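Local atomic coordinates of odorant-binding protein 1d (Locusta migratoria, PDB entry 4PT1), a protein that probably binds and carries small odorant molecules, as a secreted, all-helical member of the insect PBP/GOBP family. Residues T8-D13 and L73-P78; D46-L51 and A99-Y104; H89-I94 and H107-Q112. All blocks are in the same frame, centred on the assembly; numbering follows the deposited sequence.

Interaction 1 (T8-D13 and L73-P78)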
ATOM      1  N   THR A   8     -10.763   3.918   8.616  1.00 26.78           N
ATOM      2  CA  THR A   8     -10.044   3.606   9.848  1.00 28.29           C
ATOM      3  C   THR A   8      -9.269   2.294   9.633  1.00 27.03           C
ATOM      4  O   THR A   8      -8.974   1.947   8.489  1.00 28.19           O
ATOM      5  CB  THR A   8     -10.990   3.536  11.073  1.00 29.62           C
ATOM      6  OG1 THR A   8     -11.898   2.433  10.943  1.00 26.44           O
ATOM      7  CG2 THR A   8     -11.776   4.830  11.209  1.00 33.62           C
ATOM      8  N   GLY A   9      -8.914   1.589  10.703  1.00 25.14           N
ATOM      9  CA  GLY A   9      -8.128   0.352  10.592  1.00 28.78           C
ATOM     10  C   GLY A   9      -6.668   0.534  10.972  1.00 27.17           C
ATOM     11  O   GLY A   9      -6.197   1.662  11.125  1.00 26.10           O
ATOM     12  N   ARG A  10      -5.949  -0.580  11.127  1.00 23.79           N
ATOM     13  CA  ARG A  10      -4.580  -0.547  11.660  1.00 23.09           C
ATOM     14  C   ARG A  10      -3.596   0.219  10.775  1.00 23.05           C
ATOM     15  O   ARG A  10      -2.724   0.916  11.285  1.00 23.13           O
ATOM     16  CB  ARG A  10      -4.055  -1.955  11.989  1.00 26.15           C
ATOM     17  CG  ARG A  10      -3.935  -2.954  10.840  1.00 29.69           C
ATOM     18  CD  ARG A  10      -3.658  -4.356  11.397  1.00 35.46           C
ATOM     19  NE  ARG A  10      -3.254  -5.330  10.377  1.00 36.73           N
ATOM     20  CZ  ARG A  10      -2.883  -6.590  10.627  1.00 39.33           C
ATOM     21  NH1 ARG A  10      -2.855  -7.052  11.874  1.00 38.48           N
ATOM     22  NH2 ARG A  10      -2.532  -7.399   9.621  1.00 36.91           N
ATOM     23  N   ILE A  11      -3.749   0.125   9.455  1.00 21.78           N
ATOM     24  CA  ILE A  11      -2.857   0.844   8.548  1.00 20.19           C
ATOM     25  C   ILE A  11      -3.082   2.360   8.631  1.00 19.76           C
ATOM     26  O   ILE A  11      -2.134   3.146   8.732  1.00 21.60           O
ATOM     27  CB  ILE A  11      -3.004   0.363   7.087  1.00 19.09           C
ATOM     28  CG1 ILE A  11      -2.539  -1.092   6.969  1.00 19.93           C
ATOM     29  CG2 ILE A  11      -2.191   1.243   6.159  1.00 24.58           C
ATOM     30  CD1 ILE A  11      -2.423  -1.567   5.533  1.00 23.27           C
ATOM     31  N   MET A  12      -4.333   2.783   8.615  1.00 21.17           N
ATOM     32  CA  MET A  12      -4.605   4.207   8.716  1.00 23.36           C
ATOM     33  C   MET A  12      -4.186   4.746  10.084  1.00 22.64           C
ATOM     34  O   MET A  12      -3.588   5.836  10.157  1.00 25.55           O
ATOM     35  CB  MET A  12      -6.078   4.512   8.416  1.00 25.75           C
ATOM     36  CG  MET A  12      -6.438   4.311   6.951  1.00 29.39           C
ATOM     37  SD  MET A  12      -5.513   5.382   5.833  1.00 31.47           S
ATOM     38  CE  MET A  12      -5.740   4.557   4.258  1.00 33.67           C
ATOM     39  N   ASP A  13      -4.474   3.986  11.143  1.00 23.64           N
ATOM     40  CA  ASP A  13      -4.088   4.359  12.524  1.00 26.93           C
ATOM     41  C   ASP A  13      -2.595   4.637  12.654  1.00 23.72           C
ATOM     42  O   ASP A  13      -2.187   5.575  13.351  1.00 23.44           O
ATOM     43  CB  ASP A  13      -4.434   3.246  13.533  1.00 28.68           C
ATOM     44  CG  ASP A  13      -5.908   3.231  13.948  1.00 30.39           C
ATOM     45  OD1 ASP A  13      -6.601   4.268  13.820  1.00 35.78           O
ATOM     46  OD2 ASP A  13      -6.365   2.164  14.426  1.00 29.65           O
ATOM     47  N   LEU A  73      -5.769  -9.332   4.156  1.00 13.50           N
ATOM     48  CA  LEU A  73      -7.218  -9.222   4.312  1.00 14.12           C
ATOM     49  C   LEU A  73      -7.535  -8.483   5.587  1.00 14.91           C
ATOM     50  O   LEU A  73      -8.424  -7.642   5.606  1.00 18.20           O
ATOM     51  CB  LEU A  73      -7.894 -10.593   4.285  1.00 14.53           C
ATOM     52  CG  LEU A  73      -7.799 -11.377   2.967  1.00 12.41           C
ATOM     53  CD1 LEU A  73      -8.265 -12.807   3.136  1.00 15.92           C
ATOM     54  CD2 LEU A  73      -8.548 -10.714   1.815  1.00 15.84           C
ATOM     55  N   GLU A  74      -6.804  -8.778   6.656  1.00 16.71           N
ATOM     56  CA  GLU A  74      -6.963  -8.006   7.889  1.00 20.13           C
ATOM     57  C   GLU A  74      -6.598  -6.522   7.705  1.00 19.95           C
ATOM     58  O   GLU A  74      -7.203  -5.646   8.341  1.00 26.02           O
ATOM     59  CB  GLU A  74      -6.140  -8.608   9.025  1.00 23.75           C
ATOM     60  CG  GLU A  74      -6.701  -9.904   9.577  1.00 29.12           C
ATOM     61  CD  GLU A  74      -5.891 -10.413  10.757  1.00 37.63           C
ATOM     62  OE1 GLU A  74      -5.817  -9.697  11.787  1.00 43.10           O
ATOM     63  OE2 GLU A  74      -5.321 -11.524  10.650  1.00 42.92           O
ATOM     64  N   ASN A  75      -5.622  -6.244   6.841  1.00 17.84           N
ATOM     65  CA  ASN A  75      -5.186  -4.853   6.554  1.00 16.90           C
ATOM     66  C   ASN A  75      -6.211  -3.994   5.819  1.00 16.36           C
ATOM     67  O   ASN A  75      -6.090  -2.770   5.793  1.00 16.40           O
ATOM     68  CB  ASN A  75      -3.868  -4.831   5.765  1.00 16.17           C
ATOM     69  CG  ASN A  75      -2.689  -5.265   6.596  1.00 17.74           C
ATOM     70  OD1 ASN A  75      -2.742  -5.178   7.816  1.00 17.38           O
ATOM     71  ND2 ASN A  75      -1.623  -5.777   5.944  1.00 17.21           N
ATOM     72  N   VAL A  76      -7.202  -4.619   5.193  1.00 15.50           N
ATOM     73  CA  VAL A  76      -8.247  -3.840   4.488  1.00 15.33           C
ATOM     74  C   VAL A  76      -9.069  -3.046   5.507  1.00 15.57           C
ATOM     75  O   VAL A  76      -9.525  -3.626   6.488  1.00 18.04           O
ATOM     76  CB  VAL A  76      -9.204  -4.751   3.700  1.00 13.62           C
ATOM     77  CG1 VAL A  76     -10.316  -3.927   3.054  1.00 11.86           C
ATOM     78  CG2 VAL A  76      -8.437  -5.564   2.665  1.00 14.68           C
ATOM     79  N   PRO A  77      -9.216  -1.717   5.309  1.00 15.06           N
ATOM     80  CA  PRO A  77      -9.975  -0.893   6.254  1.00 18.03           C
ATOM     81  C   PRO A  77     -11.391  -1.406   6.388  1.00 18.44           C
ATOM     82  O   PRO A  77     -11.976  -1.852   5.393  1.00 19.09           O
ATOM     83  CB  PRO A  77      -9.955   0.491   5.593  1.00 17.05           C
ATOM     84  CG  PRO A  77      -8.673   0.510   4.863  1.00 16.85           C
ATOM     85  CD  PRO A  77      -8.503  -0.888   4.333  1.00 16.75           C
ATOM     86  N   PRO A  78     -11.949  -1.359   7.608  1.00 18.20           N
ATOM     87  CA  PRO A  78     -13.269  -1.968   7.820  1.00 18.67           C
ATOM     88  C   PRO A  78     -14.372  -1.366   6.952  1.00 18.50           C
ATOM     89  O   PRO A  78     -15.328  -2.067   6.619  1.00 26.27           O
ATOM     90  CB  PRO A  78     -13.533  -1.774   9.334  1.00 20.58           C
ATOM     91  CG  PRO A  78     -12.589  -0.720   9.765  1.00 22.07           C
ATOM     92  CD  PRO A  78     -11.394  -0.781   8.855  1.00 19.06           C
TER
HETATM   93  O   HOH W   1      -5.932  -1.571   8.134  1.00 28.44           O

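Interaction 2 (D46-L51 and A99-Y104)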
ATOM      1  N   ASP A  46      13.340   3.216  -5.236  1.00 16.98           N
ATOM      2  CA  ASP A  46      13.095   3.500  -3.810  1.00 17.70           C
ATOM      3  C   ASP A  46      11.620   3.556  -3.442  1.00 17.16           C
ATOM      4  O   ASP A  46      11.245   3.119  -2.365  1.00 14.94           O
ATOM      5  CB  ASP A  46      13.744   4.811  -3.367  1.00 18.61           C
ATOM      6  CG  ASP A  46      15.260   4.781  -3.462  1.00 22.74           C
ATOM      7  OD1 ASP A  46      15.834   3.720  -3.178  1.00 23.57           O
ATOM      8  OD2 ASP A  46      15.864   5.822  -3.795  1.00 22.28           O
ATOM      9  N   PHE A  47      10.788   4.106  -4.316  1.00 17.29           N
ATOM     10  CA  PHE A  47       9.348   4.075  -4.060  1.00 18.53           C
ATOM     11  C   PHE A  47       8.809   2.628  -3.987  1.00 16.41           C
ATOM     12  O   PHE A  47       8.024   2.292  -3.099  1.00 15.14           O
ATOM     13  CB  PHE A  47       8.577   4.909  -5.076  1.00 21.08           C
ATOM     14  CG  PHE A  47       7.097   4.827  -4.885  1.00 21.72           C
ATOM     15  CD1 PHE A  47       6.512   5.441  -3.806  1.00 23.50           C
ATOM     16  CD2 PHE A  47       6.314   4.086  -5.749  1.00 26.74           C
ATOM     17  CE1 PHE A  47       5.142   5.347  -3.602  1.00 24.99           C
ATOM     18  CE2 PHE A  47       4.948   3.978  -5.553  1.00 25.13           C
ATOM     19  CZ  PHE A  47       4.369   4.611  -4.470  1.00 25.47           C
ATOM     20  N   LYS A  48       9.233   1.756  -4.890  1.00 15.55           N
ATOM     21  CA  LYS A  48       8.846   0.342  -4.808  1.00 16.96           C
ATOM     22  C   LYS A  48       9.217  -0.294  -3.454  1.00 16.82           C
ATOM     23  O   LYS A  48       8.435  -1.047  -2.848  1.00 15.51           O
ATOM     24  CB  LYS A  48       9.478  -0.448  -5.948  1.00 18.80           C
ATOM     25  CG  LYS A  48       9.119   0.136  -7.312  1.00 18.80           C
ATOM     26  CD  LYS A  48       9.484  -0.806  -8.435  1.00 21.68           C
ATOM     27  CE  LYS A  48       9.202  -0.161  -9.783  1.00 22.90           C
ATOM     28  NZ  LYS A  48       9.872  -0.889 -10.891  1.00 26.15           N
ATOM     29  N   CYS A  49      10.412   0.015  -2.974  1.00 15.61           N
ATOM     30  CA  CYS A  49      10.861  -0.546  -1.710  1.00 12.39           C
ATOM     31  C   CYS A  49      10.121   0.092  -0.536  1.00 12.93           C
ATOM     32  O   CYS A  49       9.955  -0.540   0.483  1.00 13.23           O
ATOM     33  CB  CYS A  49      12.380  -0.418  -1.575  1.00 12.95           C
ATOM     34  SG  CYS A  49      13.284  -1.546  -2.678  1.00 16.55           S
ATOM     35  N   TYR A  50       9.631   1.318  -0.715  1.00 13.11           N
ATOM     36  CA  TYR A  50       8.742   1.941   0.259  1.00 11.68           C
ATOM     37  C   TYR A  50       7.408   1.167   0.384  1.00 11.52           C
ATOM     38  O   TYR A  50       6.962   0.881   1.497  1.00 10.47           O
ATOM     39  CB  TYR A  50       8.500   3.389  -0.114  1.00 12.54           C
ATOM     40  CG  TYR A  50       7.514   4.094   0.772  1.00 12.22           C
ATOM     41  CD1 TYR A  50       7.918   4.659   1.989  1.00 13.60           C
ATOM     42  CD2 TYR A  50       6.187   4.230   0.395  1.00 11.76           C
ATOM     43  CE1 TYR A  50       7.018   5.325   2.785  1.00 16.01           C
ATOM     44  CE2 TYR A  50       5.265   4.884   1.201  1.00 13.05           C
ATOM     45  CZ  TYR A  50       5.691   5.422   2.392  1.00 14.67           C
ATOM     46  OH  TYR A  50       4.793   6.074   3.153  1.00 14.64           O
ATOM     47  N   LEU A  51       6.768   0.827  -0.741  1.00 11.87           N
ATOM     48  CA  LEU A  51       5.591  -0.059  -0.742  1.00 13.29           C
ATOM     49  C   LEU A  51       5.890  -1.382  -0.042  1.00 11.77           C
ATOM     50  O   LEU A  51       5.115  -1.845   0.822  1.00 11.18           O
ATOM     51  CB  LEU A  51       5.092  -0.338  -2.171  1.00 16.12           C
ATOM     52  CG  LEU A  51       4.550   0.884  -2.940  1.00 17.34           C
ATOM     53  CD1 LEU A  51       4.155   0.470  -4.351  1.00 23.79           C
ATOM     54  CD2 LEU A  51       3.385   1.571  -2.219  1.00 19.98           C
ATOM     55  N   ALA A  99      11.729  -8.737  -4.068  1.00 28.50           N
ATOM     56  CA  ALA A  99      10.769  -8.311  -3.028  1.00 20.67           C
ATOM     57  C   ALA A  99      10.116  -6.949  -3.278  1.00 19.09           C
ATOM     58  O   ALA A  99       8.894  -6.837  -3.162  1.00 15.98           O
ATOM     59  CB  ALA A  99      11.379  -8.364  -1.636  1.00 18.31           C
ATOM     60  N   CYS A 100      10.900  -5.926  -3.631  1.00 16.81           N
ATOM     61  CA  CYS A 100      10.340  -4.608  -3.929  1.00 15.54           C
ATOM     62  C   CYS A 100       9.423  -4.557  -5.166  1.00 17.89           C
ATOM     63  O   CYS A 100       8.369  -3.912  -5.139  1.00 16.25           O
ATOM     64  CB  CYS A 100      11.443  -3.542  -4.012  1.00 15.90           C
ATOM     65  SG  CYS A 100      12.351  -3.353  -2.451  1.00 16.08           S
ATOM     66  N   GLU A 101       9.828  -5.205  -6.253  1.00 19.21           N
ATOM     67  CA  GLU A 101       9.026  -5.193  -7.492  1.00 20.55           C
ATOM     68  C   GLU A 101       7.698  -5.901  -7.196  1.00 20.07           C
ATOM     69  O   GLU A 101       6.644  -5.383  -7.540  1.00 21.33           O
ATOM     70  CB  GLU A 101       9.803  -5.841  -8.666  1.00 23.59           C
ATOM     71  CG  GLU A 101       9.177  -5.701 -10.067  1.00 23.41           C
ATOM     72  CD  GLU A 101       9.113  -4.278 -10.603  1.00 25.20           C
ATOM     73  OE1 GLU A 101       9.814  -3.392 -10.086  1.00 31.56           O
ATOM     74  OE2 GLU A 101       8.362  -4.031 -11.579  1.00 25.00           O
ATOM     75  N   THR A 102       7.773  -7.046  -6.517  1.00 19.00           N
ATOM     76  CA  THR A 102       6.588  -7.823  -6.048  1.00 20.64           C
ATOM     77  C   THR A 102       5.579  -6.938  -5.337  1.00 18.56           C
ATOM     78  O   THR A 102       4.393  -6.907  -5.708  1.00 15.05           O
ATOM     79  CB  THR A 102       7.003  -8.978  -5.102  1.00 22.89           C
ATOM     80  OG1 THR A 102       7.723  -9.976  -5.843  1.00 33.12           O
ATOM     81  CG2 THR A 102       5.784  -9.652  -4.420  1.00 20.98           C
ATOM     82  N   ALA A 103       6.038  -6.201  -4.325  1.00 14.38           N
ATOM     83  CA  ALA A 103       5.133  -5.275  -3.632  1.00 13.37           C
ATOM     84  C   ALA A 103       4.534  -4.254  -4.599  1.00 13.87           C
ATOM     85  O   ALA A 103       3.325  -4.048  -4.612  1.00 13.74           O
ATOM     86  CB  ALA A 103       5.843  -4.564  -2.487  1.00 10.48           C
ATOM     87  N   TYR A 104       5.377  -3.622  -5.425  1.00 19.25           N
ATOM     88  CA  TYR A 104       4.922  -2.505  -6.294  1.00 19.07           C
ATOM     89  C   TYR A 104       3.836  -2.966  -7.281  1.00 19.43           C
ATOM     90  O   TYR A 104       2.868  -2.242  -7.533  1.00 22.66           O
ATOM     91  CB  TYR A 104       6.118  -1.823  -7.007  1.00 20.87           C
ATOM     92  CG  TYR A 104       5.747  -0.734  -8.019  1.00 16.64           C
ATOM     93  CD1 TYR A 104       5.488   0.582  -7.618  1.00 18.27           C
ATOM     94  CD2 TYR A 104       5.657  -1.021  -9.363  1.00 19.32           C
ATOM     95  CE1 TYR A 104       5.154   1.569  -8.549  1.00 20.19           C
ATOM     96  CE2 TYR A 104       5.321  -0.053 -10.309  1.00 22.19           C
ATOM     97  CZ  TYR A 104       5.064   1.248  -9.902  1.00 22.99           C
ATOM     98  OH  TYR A 104       4.727   2.233 -10.835  1.00 28.62           O
TER
HETATM   99  O   HOH W   2       9.242  -1.991 -13.243  1.00 31.66           O

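Interaction 3 (H89-I94 and H107-Q112)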
ATOM      1  N   HIS A  89      -8.116 -10.693  -3.140  1.00 15.72           N
ATOM      2  CA  HIS A  89      -8.256 -12.061  -3.648  1.00 17.81           C
ATOM      3  C   HIS A  89      -7.914 -12.117  -5.099  1.00 19.77           C
ATOM      4  O   HIS A  89      -7.370 -13.128  -5.566  1.00 24.69           O
ATOM      5  CB  HIS A  89      -9.653 -12.640  -3.369  1.00 16.90           C
ATOM      6  CG  HIS A  89      -9.840 -13.117  -1.943  1.00 15.57           C
ATOM      7  ND1 HIS A  89      -9.242 -14.229  -1.469  1.00 17.78           N
ATOM      8  CD2 HIS A  89     -10.610 -12.615  -0.903  1.00 14.51           C
ATOM      9  CE1 HIS A  89      -9.587 -14.414  -0.186  1.00 18.54           C
ATOM     10  NE2 HIS A  89     -10.423 -13.423   0.165  1.00 17.15           N
ATOM     11  N   SER A  90      -8.183 -11.034  -5.829  1.00 18.20           N
ATOM     12  CA  SER A  90      -7.892 -11.012  -7.266  1.00 20.37           C
ATOM     13  C   SER A  90      -6.387 -10.863  -7.578  1.00 22.14           C
ATOM     14  O   SER A  90      -5.953 -11.137  -8.704  1.00 25.35           O
ATOM     15  CB  SER A  90      -8.730  -9.943  -7.987  1.00 22.72           C
ATOM     16  OG  SER A  90      -8.280  -8.624  -7.745  1.00 24.19           O
ATOM     17  N   CYS A  91      -5.599 -10.478  -6.573  1.00 19.85           N
ATOM     18  CA  CYS A  91      -4.182 -10.116  -6.749  1.00 21.79           C
ATOM     19  C   CYS A  91      -3.224 -10.975  -5.917  1.00 23.14           C
ATOM     20  O   CYS A  91      -2.022 -10.677  -5.811  1.00 22.62           O
ATOM     21  CB  CYS A  91      -4.018  -8.633  -6.401  1.00 23.25           C
ATOM     22  SG  CYS A  91      -4.884  -7.542  -7.560  1.00 20.74           S
ATOM     23  N   LYS A  92      -3.756 -12.051  -5.343  1.00 22.67           N
ATOM     24  CA  LYS A  92      -3.033 -12.839  -4.349  1.00 25.34           C
ATOM     25  C   LYS A  92      -1.968 -13.788  -4.925  1.00 25.63           C
ATOM     26  O   LYS A  92      -1.229 -14.415  -4.154  1.00 28.90           O
ATOM     27  CB  LYS A  92      -4.006 -13.637  -3.471  1.00 25.92           C
ATOM     28  CG  LYS A  92      -4.884 -14.652  -4.204  1.00 25.03           C
ATOM     29  CD  LYS A  92      -5.850 -15.301  -3.224  1.00 24.99           C
ATOM     30  CE  LYS A  92      -7.023 -15.975  -3.913  1.00 27.20           C
ATOM     31  NZ  LYS A  92      -8.000 -16.429  -2.888  1.00 27.96           N
ATOM     32  N   HIS A  93      -1.893 -13.882  -6.254  1.00 24.28           N
ATOM     33  CA  HIS A  93      -0.917 -14.751  -6.943  0.50 24.21           C
ATOM     34  C   HIS A  93       0.198 -14.004  -7.640  1.00 25.39           C
ATOM     35  O   HIS A  93       0.964 -14.600  -8.413  1.00 33.24           O
ATOM     36  CB  HIS A  93      -1.633 -15.654  -7.950  0.50 23.78           C
ATOM     37  CG  HIS A  93      -2.647 -16.578  -7.324  0.50 22.50           C
ATOM     38  ND1 HIS A  93      -2.351 -17.379  -6.284  0.50 24.63           N
ATOM     39  CD2 HIS A  93      -3.982 -16.816  -7.636  0.50 21.89           C
ATOM     40  CE1 HIS A  93      -3.445 -18.078  -5.936  0.50 24.12           C
ATOM     41  NE2 HIS A  93      -4.442 -17.732  -6.766  0.50 23.72           N
ATOM     42  N   ILE A  94       0.310 -12.704  -7.384  1.00 20.17           N
ATOM     43  CA  ILE A  94       1.346 -11.869  -7.961  1.00 22.56           C
ATOM     44  C   ILE A  94       2.624 -12.134  -7.160  1.00 27.10           C
ATOM     45  O   ILE A  94       2.602 -12.210  -5.918  1.00 29.72           O
ATOM     46  CB  ILE A  94       0.977 -10.364  -7.914  1.00 24.40           C
ATOM     47  CG1 ILE A  94      -0.310 -10.088  -8.706  1.00 25.58           C
ATOM     48  CG2 ILE A  94       2.099  -9.494  -8.482  1.00 25.52           C
ATOM     49  CD1 ILE A  94      -0.122 -10.119 -10.216  1.00 29.32           C
ATOM     50  N   HIS A 107       0.553  -3.958  -5.819  1.00 14.58           N
ATOM     51  CA  HIS A 107      -0.131  -2.676  -5.787  1.00 16.23           C
ATOM     52  C   HIS A 107      -0.657  -2.198  -7.125  1.00 18.50           C
ATOM     53  O   HIS A 107      -1.753  -1.657  -7.187  1.00 18.95           O
ATOM     54  CB  HIS A 107       0.743  -1.640  -5.137  1.00 15.97           C
ATOM     55  CG  HIS A 107       0.559  -1.574  -3.652  1.00 15.10           C
ATOM     56  ND1 HIS A 107      -0.246  -0.659  -3.059  1.00 15.63           N
ATOM     57  CD2 HIS A 107       1.055  -2.390  -2.633  1.00 14.88           C
ATOM     58  CE1 HIS A 107      -0.230  -0.868  -1.727  1.00 18.36           C
ATOM     59  NE2 HIS A 107       0.561  -1.931  -1.474  1.00 15.68           N
ATOM     60  N   GLN A 108       0.091  -2.415  -8.204  1.00 22.20           N
ATOM     61  CA  GLN A 108      -0.441  -2.065  -9.519  1.00 21.84           C
ATOM     62  C   GLN A 108      -1.613  -2.984  -9.876  1.00 20.62           C
ATOM     63  O   GLN A 108      -2.553  -2.515 -10.492  1.00 23.39           O
ATOM     64  CB  GLN A 108       0.640  -2.074 -10.599  1.00 26.51           C
ATOM     65  CG  GLN A 108       1.782  -1.079 -10.371  1.00 28.64           C
ATOM     66  CD  GLN A 108       1.380   0.166  -9.598  1.00 33.32           C
ATOM     67  OE1 GLN A 108       1.633   0.278  -8.390  1.00 36.94           O
ATOM     68  NE2 GLN A 108       0.753   1.119 -10.291  1.00 37.12           N
ATOM     69  N   CYS A 109      -1.562  -4.261  -9.482  1.00 19.33           N
ATOM     70  CA  CYS A 109      -2.735  -5.169  -9.566  1.00 18.80           C
ATOM     71  C   CYS A 109      -3.940  -4.665  -8.765  1.00 18.55           C
ATOM     72  O   CYS A 109      -5.067  -4.722  -9.260  1.00 18.29           O
ATOM     73  CB  CYS A 109      -2.405  -6.609  -9.153  1.00 20.35           C
ATOM     74  SG  CYS A 109      -3.799  -7.772  -9.282  1.00 22.53           S
ATOM     75  N   TYR A 110      -3.739  -4.191  -7.539  1.00 15.42           N
ATOM     76  CA  TYR A 110      -4.849  -3.563  -6.825  1.00 14.37           C
ATOM     77  C   TYR A 110      -5.473  -2.397  -7.599  1.00 16.22           C
ATOM     78  O   TYR A 110      -6.699  -2.276  -7.687  1.00 19.42           O
ATOM     79  CB  TYR A 110      -4.419  -3.021  -5.467  1.00 14.35           C
ATOM     80  CG  TYR A 110      -3.936  -4.015  -4.436  1.00 13.69           C
ATOM     81  CD1 TYR A 110      -4.195  -5.376  -4.527  1.00 12.52           C
ATOM     82  CD2 TYR A 110      -3.233  -3.559  -3.314  1.00 13.06           C
ATOM     83  CE1 TYR A 110      -3.749  -6.257  -3.556  1.00 12.81           C
ATOM     84  CE2 TYR A 110      -2.798  -4.442  -2.344  1.00 14.52           C
ATOM     85  CZ  TYR A 110      -3.066  -5.794  -2.467  1.00 13.18           C
ATOM     86  OH  TYR A 110      -2.612  -6.665  -1.507  1.00 14.77           O
ATOM     87  N   LYS A 111      -4.613  -1.521  -8.114  1.00 17.62           N
ATOM     88  CA  LYS A 111      -5.015  -0.403  -8.960  1.00 21.49           C
ATOM     89  C   LYS A 111      -5.830  -0.855 -10.185  1.00 20.88           C
ATOM     90  O   LYS A 111      -6.868  -0.270 -10.471  1.00 22.10           O
ATOM     91  CB  LYS A 111      -3.766   0.392  -9.375  1.00 26.35           C
ATOM     92  CG  LYS A 111      -3.995   1.575 -10.305  1.00 30.05           C
ATOM     93  CD  LYS A 111      -2.764   2.483 -10.346  1.00 31.85           C
ATOM     94  CE  LYS A 111      -2.928   3.632 -11.333  1.00 31.67           C
ATOM     95  N   GLN A 112      -5.361  -1.901 -10.867  1.00 19.49           N
ATOM     96  CA  GLN A 112      -6.052  -2.497 -12.043  1.00 21.21           C
ATOM     97  C   GLN A 112      -7.421  -3.021 -11.652  1.00 22.09           C
ATOM     98  O   GLN A 112      -8.411  -2.765 -12.321  1.00 23.37           O
ATOM     99  CB  GLN A 112      -5.212  -3.666 -12.619  1.00 22.56           C
ATOM    100  CG  GLN A 112      -5.871  -4.491 -13.739  1.00 27.45           C
ATOM    101  CD  GLN A 112      -5.171  -5.819 -14.030  1.00 35.52           C
ATOM    102  OE1 GLN A 112      -5.725  -6.684 -14.726  1.00 36.64           O
ATOM    103  NE2 GLN A 112      -3.950  -5.989 -13.507  1.00 37.83           N
TER

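Interaction 1 (T8-D13 and L73-P78)
R10 reaches across to N75 and holds its side-chain oxygen with two nitrogens, joining the first short helix of an all-helical PBP/GOBP fold, 10-13, to the end of helix 69-75. NE of R10 lies 2.6 Å from OD1 of N75, and NH2 of R10 lies 2.9 Å from the same oxygen, so the guanidinium approaches side-on and both bonds converge on a single atom. They are not equivalent: NE comes in nearly along the C=O direction, whereas NH2 sits above the carbonyl plane. OD1 stays close to the guanidinium plane, yet the guanidinium and amide planes are turned 50° apart. R10 leaves its backbone with CG between N and the carbonyl carbon (chi1 62°) and then runs extended, which carries the head out to helix 69-75. There CB of E74 lies over one guanidinium face, and the E74 carboxylate adds a long salt bridge with no N-H directed at it; E71 is a second ionic partner of R10, at NH2. The other end of the N75 amide is held too, ND2 donating to F58 O and to E72.

I11 meets N75 at about a right angle, its CD1 3.6 Å from N75 CB. The backbone of G9, the N-cap residue, packs on the P78 ring, G9 CA 3.9 Å from P78 CD; its positive phi (104°) comes easily to glycine. The T8 hydroxyl, hydrogen-bonded to E79, rests against the same ring. Between the backbones a water accepts from I11 N and donates to N75 O at 2.6 Å.

Interaction 2 (D46-L51 and A99-Y104)
C49 and C100 join helix 45-57 covalently to helix 99-113, and the other contacts gather along the crossing that this disulfide pins. The segments' axes pass 7.5 Å apart at 75°. The bridge belongs to the disulfide-braced helical fold of insect odorant-binding proteins. The SG-SG bond has a torsion of 107°, and the CA atoms of C49 and C100 are 4.7 Å apart.

The ionic part belongs to K48 and E101. K48 is extended beyond CG, while E101 bends at chi2 (66°), which brings its carboxylate alongside the lysine, the two chains pointing the same way. NZ of K48 donates at 2.6 Å to OE1 of E101, which accepts through its syn lone pair. A water closes a second path, accepting from NZ and donating to OE2, and Q105 also binds OE2; the carboxylate is thus held through both oxygens.

The aromatic and apolar part centres on Y104. K48 CE lies over one face of the Y104 ring, toward its rim, 3.9 Å from the centroid in a CH-pi contact, while K48 CG sits against Y104 CB and CG. At the ring's edge, Y104 CE1 lies 3.8 Å from F47 CE2; the two side chains cross at about a right angle, and each meets the other near its own ring plane. L51 comes in obliquely, CD1 3.5 Å from Y104 CD1, and its CB packs against the methyl of A103. L51 also lines the pocket occupied by 2-(2-methoxyethoxy)ethanol.

Around the two crossing helices, F47 carries the packing on to M32 and L33 of helix 30-37, Y50 turns to C22, R23 and T26 of helix 15-26, and A103 also touches K52 and M55, farther along helix 45-57.

Interaction 3 (H89-I94 and H107-Q112)
C91 and C109 mark the closest backbone approach, their CA atoms 5.9 Å apart. C91 opens a type I beta turn to I94, in the chain that leaves helix 81-90; the closing bond from I94 N to C91 O is weak, whereas 107-112 is helical throughout.

The disulfide runs from this turn to the side of the helix, and the torsion about its SG-SG bond is -85°. With SG anti to the backbone N (chi1 -178°), C109 extends its sulfur from the helix to meet C91 SG at 2.0 Å. Together with the C22-C53 and C49-C100 bridges it makes up the three-disulfide scaffold of the classical insect odorant-binding protein fold.

Y110 flanks the bridge. CB of C91 meets ring atom CE1 of Y110 at 3.7 Å, from an oblique direction, and C91 SG stands at the ring's edge, 5.1 Å from the centroid, a sulfur-aromatic contact. The phenol oxygen of Y110 is hydrogen-bonded to E72, and V87 and V88 of helix 81-90 touch the Y110 side chain. I94 adds an apolar contact, its CG1 4.1 Å from CB of C109.

Interaction 2 is the buried contact; interactions 1 and 3 are partly buried, with exposed residues at their margins. Interactions 2 and 3 share helix 99-113, gripped by a disulfide near its start and another farther along, and touch where L51 CD1 packs on H107 CB, two residues of the ligand pocket. Interaction 1 has no such covalent link: its tie is polar, with a water between backbones. It meets interaction 3 through L73 and H89, but lies about 20 Å, centre to centre, from interaction 2, across the chain's centre. Interaction 3 has the smallest interface and relies on sulfur and apolar packing, whereas interaction 2 adds a short, hydrogen-bonded ion pair; that of interaction 1 is long.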